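Local coordinates for geranyl diphosphate synthase small subunit (Antirrhinum majus, PDB 3QKC), which probably serves as the regulatory partner of a larger prenyltransferase subunit, steering the joint enzyme toward making geranyl diphosphate, the ten-carbon precursor of monoterpenes, at residues S19-A24 / A73-H78; L52-C57 / A69-V74; E58-D63 / E203-F208; G162-Q165 / E170-E173. One frame throughout, in Å; residues are numbered along the deposited sequence.

Contact 1 of 4, residues S19-A24 / A73-H78; sequences SYLKKA and AVHLMH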
loop_
_atom_site.group_PDB
_atom_site.type_symbol
_atom_site.label_atom_id
_atom_site.label_comp_id
_atom_site.label_asym_id
_atom_site.label_seq_id
_atom_site.Cartn_x
_atom_site.Cartn_y
_atom_site.Cartn_z
ATOM N N SER A 19 -20.611 2.345 6.894
ATOM C CA SER A 19 -20.625 2.634 8.333
ATOM C C SER A 19 -19.320 2.199 8.998
ATOM O O SER A 19 -18.844 2.845 9.934
ATOM C CB SER A 19 -21.813 1.960 9.028
ATOM O OG SER A 19 -23.011 2.679 8.783
ATOM N N TYR A 20 -18.753 1.102 8.512
ATOM C CA TYR A 20 -17.486 0.620 9.018
ATOM C C TYR A 20 -16.351 1.602 8.686
ATOM O O TYR A 20 -15.502 1.897 9.525
ATOM C CB TYR A 20 -17.181 -0.763 8.451
ATOM C CG TYR A 20 -15.861 -1.281 8.941
ATOM C CD1 TYR A 20 -14.704 -1.104 8.191
ATOM C CD2 TYR A 20 -15.760 -1.907 10.183
ATOM C CE1 TYR A 20 -13.485 -1.556 8.639
ATOM C CE2 TYR A 20 -14.536 -2.366 10.641
ATOM C CZ TYR A 20 -13.406 -2.185 9.856
ATOM O OH TYR A 20 -12.194 -2.634 10.307
ATOM N N LEU A 21 -16.348 2.107 7.459
ATOM C CA LEU A 21 -15.349 3.070 7.038
ATOM C C LEU A 21 -15.500 4.406 7.763
ATOM O O LEU A 21 -14.513 5.083 8.040
ATOM C CB LEU A 21 -15.413 3.267 5.520
ATOM C CG LEU A 21 -14.749 2.151 4.697
ATOM C CD1 LEU A 21 -15.285 2.132 3.281
ATOM C CD2 LEU A 21 -13.249 2.294 4.701
ATOM N N LYS A 22 -16.736 4.784 8.077
ATOM C CA LYS A 22 -16.977 6.083 8.719
ATOM C C LYS A 22 -16.445 6.136 10.147
ATOM O O LYS A 22 -16.041 7.183 10.629
ATOM C CB LYS A 22 -18.452 6.483 8.632
ATOM C CG LYS A 22 -18.727 7.368 7.414
ATOM C CD LYS A 22 -20.184 7.369 6.998
ATOM C CE LYS A 22 -20.581 8.711 6.396
ATOM N NZ LYS A 22 -19.829 9.032 5.143
ATOM N N LYS A 23 -16.433 4.982 10.796
ATOM C CA LYS A 23 -15.789 4.807 12.077
ATOM C C LYS A 23 -14.258 4.951 12.016
ATOM O O LYS A 23 -13.646 5.328 13.002
ATOM C CB LYS A 23 -16.204 3.452 12.666
ATOM C CG LYS A 23 -17.672 3.432 13.117
ATOM C CD LYS A 23 -18.220 2.023 13.297
ATOM C CE LYS A 23 -19.609 2.061 13.922
ATOM N NZ LYS A 23 -19.831 0.901 14.831
ATOM N N ALA A 24 -13.652 4.692 10.853
ATOM C CA ALA A 24 -12.190 4.702 10.720
ATOM C C ALA A 24 -11.582 5.993 10.155
ATOM O O ALA A 24 -10.405 6.287 10.404
ATOM C CB ALA A 24 -11.737 3.504 9.907
ATOM N N ALA A 73 -11.284 -2.463 2.767
ATOM C CA ALA A 73 -9.989 -2.340 2.103
ATOM C C ALA A 73 -10.155 -2.436 0.579
ATOM O O ALA A 73 -9.533 -1.673 -0.173
ATOM C CB ALA A 73 -9.000 -3.391 2.632
ATOM N N VAL A 74 -11.035 -3.333 0.127
ATOM C CA VAL A 74 -11.283 -3.490 -1.313
ATOM C C VAL A 74 -11.809 -2.170 -1.882
ATOM O O VAL A 74 -11.331 -1.693 -2.924
ATOM C CB VAL A 74 -12.245 -4.661 -1.605
ATOM C CG1 VAL A 74 -12.738 -4.615 -3.055
ATOM C CG2 VAL A 74 -11.569 -5.997 -1.292
ATOM N N HIS A 75 -12.781 -1.582 -1.179
ATOM C CA HIS A 75 -13.361 -0.316 -1.571
ATOM C C HIS A 75 -12.282 0.743 -1.663
ATOM O O HIS A 75 -12.230 1.470 -2.634
ATOM C CB HIS A 75 -14.469 0.128 -0.603
ATOM C CG HIS A 75 -14.962 1.523 -0.854
ATOM N ND1 HIS A 75 -15.758 1.855 -1.931
ATOM C CD2 HIS A 75 -14.754 2.677 -0.179
ATOM C CE1 HIS A 75 -16.029 3.148 -1.903
ATOM N NE2 HIS A 75 -15.432 3.670 -0.846
ATOM N N LEU A 76 -11.406 0.801 -0.668
ATOM C CA LEU A 76 -10.303 1.775 -0.637
ATOM C C LEU A 76 -9.272 1.588 -1.753
ATOM O O LEU A 76 -8.797 2.582 -2.332
ATOM C CB LEU A 76 -9.617 1.781 0.744
ATOM C CG LEU A 76 -10.471 2.385 1.897
ATOM C CD1 LEU A 76 -9.956 1.912 3.247
ATOM C CD2 LEU A 76 -10.518 3.920 1.865
ATOM N N MET A 77 -8.929 0.338 -2.092
ATOM C CA MET A 77 -7.994 0.133 -3.211
ATOM C C MET A 77 -8.606 0.759 -4.442
ATOM O O MET A 77 -7.925 1.453 -5.196
ATOM C CB MET A 77 -7.683 -1.349 -3.495
ATOM C CG MET A 77 -6.926 -2.095 -2.404
ATOM S SD MET A 77 -5.387 -1.346 -1.828
ATOM C CE MET A 77 -6.035 -0.604 -0.310
ATOM N N HIS A 78 -9.896 0.484 -4.633
ATOM C CA HIS A 78 -10.670 1.012 -5.744
ATOM C C HIS A 78 -10.689 2.535 -5.758
ATOM O O HIS A 78 -10.534 3.145 -6.830
ATOM C CB HIS A 78 -12.098 0.447 -5.700
ATOM C CG HIS A 78 -13.127 1.274 -6.429
ATOM N ND1 HIS A 78 -13.276 1.251 -7.800
ATOM C CD2 HIS A 78 -14.115 2.078 -5.959
ATOM C CE1 HIS A 78 -14.279 2.038 -8.148
ATOM N NE2 HIS A 78 -14.811 2.545 -7.046
#
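L21 is the residue of 19-24 that reaches 73-78, meeting both H75 and L76. One residue earlier, Y20 lies against M68, A69 and A72, a more N-terminal part of the same helix 68-85. L21 then turns to residues 73-78 and divides its two methyls between them. Its CG stands opposite the carbonyl carbon (chi1 -78°), and from that fork CD1 comes 3.5 Å from CD2 of H75, obliquely to the imidazole. CD2 of L21 lies 3.6 Å from CD1 of L76, and the two leucine side chains run antiparallel alongside one another. Replacing L21 with an alanine would probably leave a gap between the imidazole of H75 and CD1 of L76, loosening the hold between the two helices. K22 points elsewhere, to a cation-pi contact with F42 of helix 34-43. The nearest CA pair, L21 and A73, is 9.1 Å apart, a spacing bridged by side chains. The evidence is therefore of apolar packing; NE2 of H75 has its partner outside the contact, in O of T41 on helix 34-43, a hydrogen bond that restrains the ring L21 rests against.

Contact 2 of 4, residues L52-C57 / A69-V74; sequences LCVAAC and AAAAAV
Where C53 and V54 meet A70 and A71 there is no ring, carboxylate or amide side chain, so the flat group to consider is the peptide linking A70 to A71. C53 SG stands over one face of that peptide, 3.7 Å from A71 N and almost straight above it; the approach along the normal of the plane rather than along the N-H marks it as packing. The same sulfur touches A70 CB at 3.8 Å. SG reaches this position because it lies opposite the backbone N of its own residue (chi1 -175°), which carries it outward from a CB already directed at helix 68-85. Beside it, C53 CB rests 4.0 Å from A71 CB, and V54 CG2 closes on that methyl at 3.6 Å, so the A71 methyl is held by two neighbouring side chains of the other helix.

The small groups permit a close pairing. The axes of 52-57 and 69-74 come within 8.8 Å, and the nearest CA atoms, those of C53 and A71, are 5.4 Å apart. With 154° between their N-to-C directions the segments are nearly antiparallel, the two arms of a helical hairpin joined by a short connection. All four touching residues are buried. Around them helix 169-195 covers C53 through C190 and A70 through L194, helix 105-126 adds M123 against A70, and helix 5-24 packs I13 on V54 and I17 on A71, making the hairpin part of the all-helical core.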
loop_
_atom_site.group_PDB
_atom_site.type_symbol
_atom_site.label_atom_id
_atom_site.label_comp_id
_atom_site.label_asym_id
_atom_site.label_seq_id
_atom_site.Cartn_x
_atom_site.Cartn_y
_atom_site.Cartn_z
ATOM N N LEU A 52 -19.153 -8.275 -2.961
ATOM C CA LEU A 52 -18.821 -9.684 -3.217
ATOM C C LEU A 52 -17.954 -10.264 -2.085
ATOM O O LEU A 52 -18.135 -11.413 -1.676
ATOM C CB LEU A 52 -18.137 -9.859 -4.571
ATOM C CG LEU A 52 -17.710 -11.259 -5.017
ATOM C CD1 LEU A 52 -18.891 -12.245 -4.967
ATOM C CD2 LEU A 52 -17.070 -11.239 -6.410
ATOM N N CYS A 53 -17.018 -9.460 -1.585
ATOM C CA CYS A 53 -16.199 -9.869 -0.452
ATOM C C CYS A 53 -17.030 -10.347 0.718
ATOM O O CYS A 53 -16.808 -11.444 1.220
ATOM C CB CYS A 53 -15.292 -8.737 0.004
ATOM S SG CYS A 53 -14.181 -9.297 1.323
ATOM N N VAL A 54 -17.998 -9.540 1.140
ATOM C CA VAL A 54 -18.865 -9.926 2.250
ATOM C C VAL A 54 -19.710 -11.166 1.918
ATOM O O VAL A 54 -19.811 -12.105 2.740
ATOM C CB VAL A 54 -19.753 -8.766 2.728
ATOM C CG1 VAL A 54 -20.718 -9.235 3.823
ATOM C CG2 VAL A 54 -18.889 -7.608 3.260
ATOM N N ALA A 55 -20.284 -11.173 0.714
ATOM C CA ALA A 55 -21.190 -12.237 0.294
ATOM C C ALA A 55 -20.469 -13.568 0.142
ATOM O O ALA A 55 -21.048 -14.627 0.431
ATOM C CB ALA A 55 -21.887 -11.869 -0.988
ATOM N N ALA A 56 -19.214 -13.510 -0.305
ATOM C CA ALA A 56 -18.388 -14.706 -0.454
ATOM C C ALA A 56 -18.104 -15.318 0.912
ATOM O O ALA A 56 -18.158 -16.536 1.070
ATOM C CB ALA A 56 -17.081 -14.389 -1.198
ATOM N N CYS A 57 -17.834 -14.456 1.892
ATOM C CA CYS A 57 -17.589 -14.856 3.275
ATOM C C CYS A 57 -18.800 -15.535 3.905
ATOM O O CYS A 57 -18.664 -16.556 4.574
ATOM C CB CYS A 57 -17.161 -13.649 4.114
ATOM S SG CYS A 57 -16.686 -14.071 5.797
ATOM N N ALA A 69 -13.557 -5.574 7.395
ATOM C CA ALA A 69 -12.274 -4.892 7.146
ATOM C C ALA A 69 -11.753 -5.106 5.727
ATOM O O ALA A 69 -11.328 -4.148 5.071
ATOM C CB ALA A 69 -11.223 -5.324 8.176
ATOM N N ALA A 70 -11.793 -6.355 5.259
ATOM C CA ALA A 70 -11.402 -6.723 3.892
ATOM C C ALA A 70 -12.266 -6.011 2.835
ATOM O O ALA A 70 -11.745 -5.448 1.876
ATOM C CB ALA A 70 -11.512 -8.205 3.721
ATOM N N ALA A 71 -13.583 -6.033 3.033
ATOM C CA ALA A 71 -14.518 -5.420 2.103
ATOM C C ALA A 71 -14.251 -3.929 1.975
ATOM O O ALA A 71 -14.318 -3.382 0.883
ATOM C CB ALA A 71 -15.951 -5.671 2.546
ATOM N N ALA A 72 -13.926 -3.300 3.108
ATOM C CA ALA A 72 -13.603 -1.880 3.194
ATOM C C ALA A 72 -12.258 -1.584 2.539
ATOM O O ALA A 72 -12.096 -0.562 1.853
ATOM C CB ALA A 72 -13.589 -1.442 4.660
ATOM N N ALA A 73 -11.284 -2.463 2.767
ATOM C CA ALA A 73 -9.989 -2.340 2.103
ATOM C C ALA A 73 -10.155 -2.436 0.579
ATOM O O ALA A 73 -9.533 -1.673 -0.173
ATOM C CB ALA A 73 -9.000 -3.391 2.632
ATOM N N VAL A 74 -11.035 -3.333 0.127
ATOM C CA VAL A 74 -11.283 -3.490 -1.313
ATOM C C VAL A 74 -11.809 -2.170 -1.882
ATOM O O VAL A 74 -11.331 -1.693 -2.924
ATOM C CB VAL A 74 -12.245 -4.661 -1.605
ATOM C CG1 VAL A 74 -12.738 -4.615 -3.055
ATOM C CG2 VAL A 74 -11.569 -5.997 -1.292
#

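Contact 3 of 4, residues E58-D63 / E203-F208; sequences ELVGGD and EKLRRF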
loop_
_atom_site.group_PDB
_atom_site.type_symbol
_atom_site.label_atom_id
_atom_site.label_comp_id
_atom_site.label_asym_id
_atom_site.label_seq_id
_atom_site.Cartn_x
_atom_site.Cartn_y
_atom_site.Cartn_z
ATOM N N GLU A 58 -19.977 -14.964 3.678
ATOM C CA GLU A 58 -21.233 -15.526 4.178
ATOM C C GLU A 58 -21.584 -16.849 3.490
ATOM O O GLU A 58 -21.946 -17.834 4.159
ATOM C CB GLU A 58 -22.370 -14.508 4.059
ATOM C CG GLU A 58 -22.248 -13.362 5.053
ATOM C CD GLU A 58 -23.388 -12.349 4.958
ATOM O OE1 GLU A 58 -23.586 -11.592 5.931
ATOM O OE2 GLU A 58 -24.079 -12.297 3.919
ATOM N N LEU A 59 -21.456 -16.868 2.163
ATOM C CA LEU A 59 -21.574 -18.095 1.371
ATOM C C LEU A 59 -20.917 -19.324 2.023
ATOM O O LEU A 59 -21.465 -20.413 1.964
ATOM C CB LEU A 59 -20.996 -17.891 -0.036
ATOM C CG LEU A 59 -20.996 -19.087 -0.999
ATOM C CD1 LEU A 59 -22.403 -19.618 -1.230
ATOM C CD2 LEU A 59 -20.344 -18.726 -2.322
ATOM N N VAL A 60 -19.748 -19.145 2.631
ATOM C CA VAL A 60 -19.002 -20.282 3.196
ATOM C C VAL A 60 -19.119 -20.425 4.716
ATOM O O VAL A 60 -18.432 -21.249 5.322
ATOM C CB VAL A 60 -17.499 -20.284 2.761
ATOM C CG1 VAL A 60 -17.378 -20.425 1.244
ATOM C CG2 VAL A 60 -16.791 -19.040 3.247
ATOM N N GLY A 61 -19.980 -19.616 5.327
ATOM C CA GLY A 61 -20.261 -19.722 6.755
ATOM C C GLY A 61 -19.633 -18.694 7.687
ATOM O O GLY A 61 -19.699 -18.858 8.903
ATOM N N GLY A 62 -19.024 -17.640 7.142
ATOM C CA GLY A 62 -18.513 -16.557 7.984
ATOM C C GLY A 62 -19.615 -15.616 8.457
ATOM O O GLY A 62 -20.710 -15.590 7.881
ATOM N N ASP A 63 -19.345 -14.860 9.522
ATOM C CA ASP A 63 -20.185 -13.708 9.857
ATOM C C ASP A 63 -19.675 -12.541 9.030
ATOM O O ASP A 63 -18.531 -12.555 8.567
ATOM C CB ASP A 63 -20.134 -13.361 11.355
ATOM C CG ASP A 63 -21.017 -12.146 11.714
ATOM O OD1 ASP A 63 -22.258 -12.222 11.547
ATOM O OD2 ASP A 63 -20.469 -11.110 12.158
ATOM N N GLU A 203 -9.688 -20.807 -4.572
ATOM C CA GLU A 203 -9.378 -20.736 -6.000
ATOM C C GLU A 203 -10.652 -20.567 -6.838
ATOM O O GLU A 203 -10.685 -19.774 -7.778
ATOM C CB GLU A 203 -8.593 -21.992 -6.444
ATOM C CG GLU A 203 -7.173 -22.113 -5.830
ATOM C CD GLU A 203 -6.614 -23.546 -5.788
ATOM O OE1 GLU A 203 -6.981 -24.393 -6.637
ATOM O OE2 GLU A 203 -5.786 -23.830 -4.894
ATOM N N LYS A 204 -11.701 -21.306 -6.478
ATOM C CA LYS A 204 -12.954 -21.277 -7.225
ATOM C C LYS A 204 -13.672 -19.926 -7.118
ATOM O O LYS A 204 -14.109 -19.373 -8.130
ATOM C CB LYS A 204 -13.867 -22.433 -6.812
ATOM C CG LYS A 204 -13.447 -23.793 -7.395
ATOM C CD LYS A 204 -14.555 -24.826 -7.290
ATOM C CE LYS A 204 -14.295 -26.032 -8.193
ATOM N NZ LYS A 204 -14.756 -25.805 -9.598
ATOM N N LEU A 205 -13.774 -19.395 -5.899
ATOM C CA LEU A 205 -14.383 -18.082 -5.698
ATOM C C LEU A 205 -13.522 -16.993 -6.297
ATOM O O LEU A 205 -14.043 -15.977 -6.773
ATOM C CB LEU A 205 -14.675 -17.813 -4.220
ATOM C CG LEU A 205 -16.032 -18.408 -3.809
ATOM C CD1 LEU A 205 -16.051 -18.810 -2.338
ATOM C CD2 LEU A 205 -17.213 -17.474 -4.171
ATOM N N ARG A 206 -12.206 -17.220 -6.299
ATOM C CA ARG A 206 -11.287 -16.288 -6.937
ATOM C C ARG A 206 -11.584 -16.206 -8.429
ATOM O O ARG A 206 -11.710 -15.110 -8.982
ATOM C CB ARG A 206 -9.820 -16.669 -6.702
ATOM C CG ARG A 206 -8.855 -15.512 -6.997
ATOM C CD ARG A 206 -7.409 -15.969 -7.003
ATOM N NE ARG A 206 -6.778 -15.892 -5.683
ATOM C CZ ARG A 206 -6.585 -16.939 -4.880
ATOM N NH1 ARG A 206 -5.989 -16.780 -3.705
ATOM N NH2 ARG A 206 -6.980 -18.151 -5.247
ATOM N N ARG A 207 -11.711 -17.370 -9.066
ATOM C CA ARG A 207 -12.061 -17.436 -10.482
ATOM C C ARG A 207 -13.438 -16.824 -10.699
ATOM O O ARG A 207 -13.631 -16.045 -11.633
ATOM C CB ARG A 207 -11.995 -18.872 -11.018
ATOM C CG ARG A 207 -10.576 -19.429 -11.089
ATOM C CD ARG A 207 -10.456 -20.641 -12.027
ATOM N NE ARG A 207 -11.213 -21.815 -11.567
ATOM C CZ ARG A 207 -10.857 -22.601 -10.548
ATOM N NH1 ARG A 207 -9.766 -22.349 -9.836
ATOM N NH2 ARG A 207 -11.612 -23.636 -10.222
ATOM N N PHE A 208 -14.382 -17.142 -9.811
ATOM C CA PHE A 208 -15.694 -16.505 -9.874
ATOM C C PHE A 208 -15.582 -14.988 -9.954
ATOM O O PHE A 208 -16.144 -14.378 -10.857
ATOM C CB PHE A 208 -16.599 -16.874 -8.697
ATOM C CG PHE A 208 -17.936 -16.182 -8.753
ATOM C CD1 PHE A 208 -18.959 -16.681 -9.563
ATOM C CD2 PHE A 208 -18.156 -14.993 -8.048
ATOM C CE1 PHE A 208 -20.197 -16.021 -9.647
ATOM C CE2 PHE A 208 -19.387 -14.332 -8.128
ATOM C CZ PHE A 208 -20.410 -14.849 -8.926
#
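L205 is the common partner of L59 and V60, and its forked end gives one methyl to each. CD2 of L205 lies 3.8 Å from CD2 of L59, the two side chains running at a slant to one another. CD1 of L205 meets CG1 of V60 at 4.1 Å, here tip to tip. L59 extends with CG opposite its backbone N (chi1 178°), which lets its CD2 span the distance to L205, whose CA is 10.1 Å from the CA of L59. The contact is thus made by side-chain ends alone and is entirely apolar.

A second shell holds these ends in place. L59 is also covered by I249 and I252 of helix 248-255, V60 touches C197, and L205 packs on A192 of helix 169-195 and on F244. Charged neighbours work away from the leucines: E58 forms a salt bridge with R64 and a hydrogen bond with Y9, while R206 pairs with E143 and R207 with E240.

L59 and V60 stand just where helix 48-59 gives way to a turn, the helical backbone angles being lost from V60 on. G61 N bonds to E58 O at 2.9 Å and G62 N reaches C57 O at 2.8 Å, with G61 at a positive phi of 104°, where a side chain would collide with the carbonyl O of V60. These features define a Schellman motif, with G61 as its C-prime residue; in this all-helical fold the helix end it closes meets helix 199-219 through L59 and V60.

Contact 4 of 4, residues G162-Q165 / E170-E173; sequences GLNQ and ELIE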
loop_
_atom_site.group_PDB
_atom_site.type_symbol
_atom_site.label_atom_id
_atom_site.label_comp_id
_atom_site.label_asym_id
_atom_site.label_seq_id
_atom_site.Cartn_x
_atom_site.Cartn_y
_atom_site.Cartn_z
ATOM N N GLY A 162 -1.962 2.812 -23.789
ATOM C CA GLY A 162 -1.895 2.634 -25.251
ATOM C C GLY A 162 -3.237 2.321 -25.899
ATOM O O GLY A 162 -3.335 1.397 -26.711
ATOM N N LEU A 163 -4.260 3.109 -25.562
ATOM C CA LEU A 163 -5.639 2.804 -25.949
ATOM C C LEU A 163 -6.100 3.401 -27.283
ATOM O O LEU A 163 -5.515 4.366 -27.787
ATOM C CB LEU A 163 -6.609 3.196 -24.829
ATOM C CG LEU A 163 -7.916 2.400 -24.732
ATOM C CD1 LEU A 163 -7.664 0.893 -24.599
ATOM C CD2 LEU A 163 -8.790 2.920 -23.586
ATOM N N ASN A 164 -7.155 2.796 -27.838
ATOM C CA ASN A 164 -7.752 3.163 -29.125
ATOM C C ASN A 164 -9.289 3.100 -29.041
ATOM O O ASN A 164 -9.845 2.465 -28.136
ATOM C CB ASN A 164 -7.234 2.227 -30.228
ATOM C CG ASN A 164 -5.780 1.797 -30.004
ATOM O OD1 ASN A 164 -5.512 0.669 -29.579
ATOM N ND2 ASN A 164 -4.844 2.706 -30.260
ATOM N N GLN A 165 -9.964 3.754 -29.987
ATOM C CA GLN A 165 -11.434 3.896 -29.980
ATOM C C GLN A 165 -12.166 2.595 -30.315
ATOM O O GLN A 165 -12.422 2.320 -31.491
ATOM C CB GLN A 165 -11.884 4.971 -30.986
ATOM C CG GLN A 165 -10.949 6.169 -31.133
ATOM C CD GLN A 165 -10.675 6.516 -32.585
ATOM O OE1 GLN A 165 -11.584 6.544 -33.417
ATOM N NE2 GLN A 165 -9.412 6.780 -32.896
ATOM N N GLU A 170 -9.347 -7.226 -27.533
ATOM C CA GLU A 170 -8.611 -8.113 -26.620
ATOM C C GLU A 170 -7.819 -7.326 -25.585
ATOM O O GLU A 170 -7.702 -7.751 -24.439
ATOM C CB GLU A 170 -7.666 -9.050 -27.381
ATOM C CG GLU A 170 -8.354 -10.204 -28.105
ATOM C CD GLU A 170 -8.643 -9.912 -29.575
ATOM O OE1 GLU A 170 -8.339 -8.791 -30.053
ATOM O OE2 GLU A 170 -9.171 -10.816 -30.258
ATOM N N LEU A 171 -7.277 -6.186 -26.012
ATOM C CA LEU A 171 -6.552 -5.269 -25.150
ATOM C C LEU A 171 -7.514 -4.611 -24.165
ATOM O O LEU A 171 -7.159 -4.408 -23.010
ATOM C CB LEU A 171 -5.814 -4.201 -25.969
ATOM C CG LEU A 171 -5.307 -2.926 -25.270
ATOM C CD1 LEU A 171 -4.250 -3.241 -24.227
ATOM C CD2 LEU A 171 -4.781 -1.876 -26.257
ATOM N N ILE A 172 -8.719 -4.280 -24.637
ATOM C CA ILE A 172 -9.764 -3.704 -23.782
ATOM C C ILE A 172 -10.215 -4.718 -22.734
ATOM O O ILE A 172 -10.239 -4.404 -21.532
ATOM C CB ILE A 172 -10.961 -3.173 -24.596
ATOM C CG1 ILE A 172 -10.556 -1.918 -25.373
ATOM C CG2 ILE A 172 -12.154 -2.861 -23.683
ATOM C CD1 ILE A 172 -11.535 -1.518 -26.467
ATOM N N GLU A 173 -10.550 -5.929 -23.185
ATOM C CA GLU A 173 -10.893 -7.013 -22.270
ATOM C C GLU A 173 -9.793 -7.242 -21.240
ATOM O O GLU A 173 -10.084 -7.359 -20.055
ATOM C CB GLU A 173 -11.188 -8.320 -23.016
ATOM C CG GLU A 173 -11.718 -9.426 -22.094
ATOM C CD GLU A 173 -12.169 -10.679 -22.823
ATOM O OE1 GLU A 173 -12.216 -10.686 -24.077
ATOM O OE2 GLU A 173 -12.489 -11.672 -22.126
#
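G162, L163 and N164 lie against L171 and I172 in a loop-to-helix packing contact: the strand-free connection after helix 153-160 folds back on the first turns of helix 169-195, only a few residues further on. The conformations of three apolar side chains set the fit. L163 has CG on the far side from its backbone N (chi1 -152°), and although its CB is not aimed at the helix, this torsion swings CD1 inward. That methyl of L163 comes 4.1 Å from CG1 of I172, the two side chains crossing at about a right angle, and 4.3 Å from CD2 of L171.

I172 presents the middle of its chain rather than its end. CG1 stands opposite the carbonyl carbon (chi1 -70°), so this methylene, and not CD1, makes the closest approach to L163. I172 is buried, with K221 and F226 also packed on it. L171 instead directs its CB at the loop, and its CD2 sits among G162, L163 and N164. N164 adds its amide oxygen, OD1, which lies 4.2 Å from CD2 of L171.

Most of the residues involved are exposed, and the contact lies at the surface, about 22 Å from the centre of the chain to its own centre. The next residue, E173, forms a salt bridge with R229 of helix 227-241. The tightest approach is made by a backbone atom: G162 O lies 3.6 Å from L171 CD2, a carbonyl oxygen against a methyl group.

How the contacts relate
Contacts 1 and 2 both draw on helix 68-85 and share A73 and V74; their centres are about 10 Å apart, and they meet where L21 CD2 packs on A72 CB at 3.8 Å. Contact 3 takes up helix 48-59 where contact 2 leaves it, again with about 10 Å between centres, and L52 CD1 touches F208 CE2 at 3.8 Å. Contacts 1, 2 and 3 thus form a continuous row through the helical bundle, with about 20 Å between the centres of contacts 1 and 3. Contact 4 stands apart, its centre about 30 Å from each of the others, at the surface and across the chain's centre from contact 1.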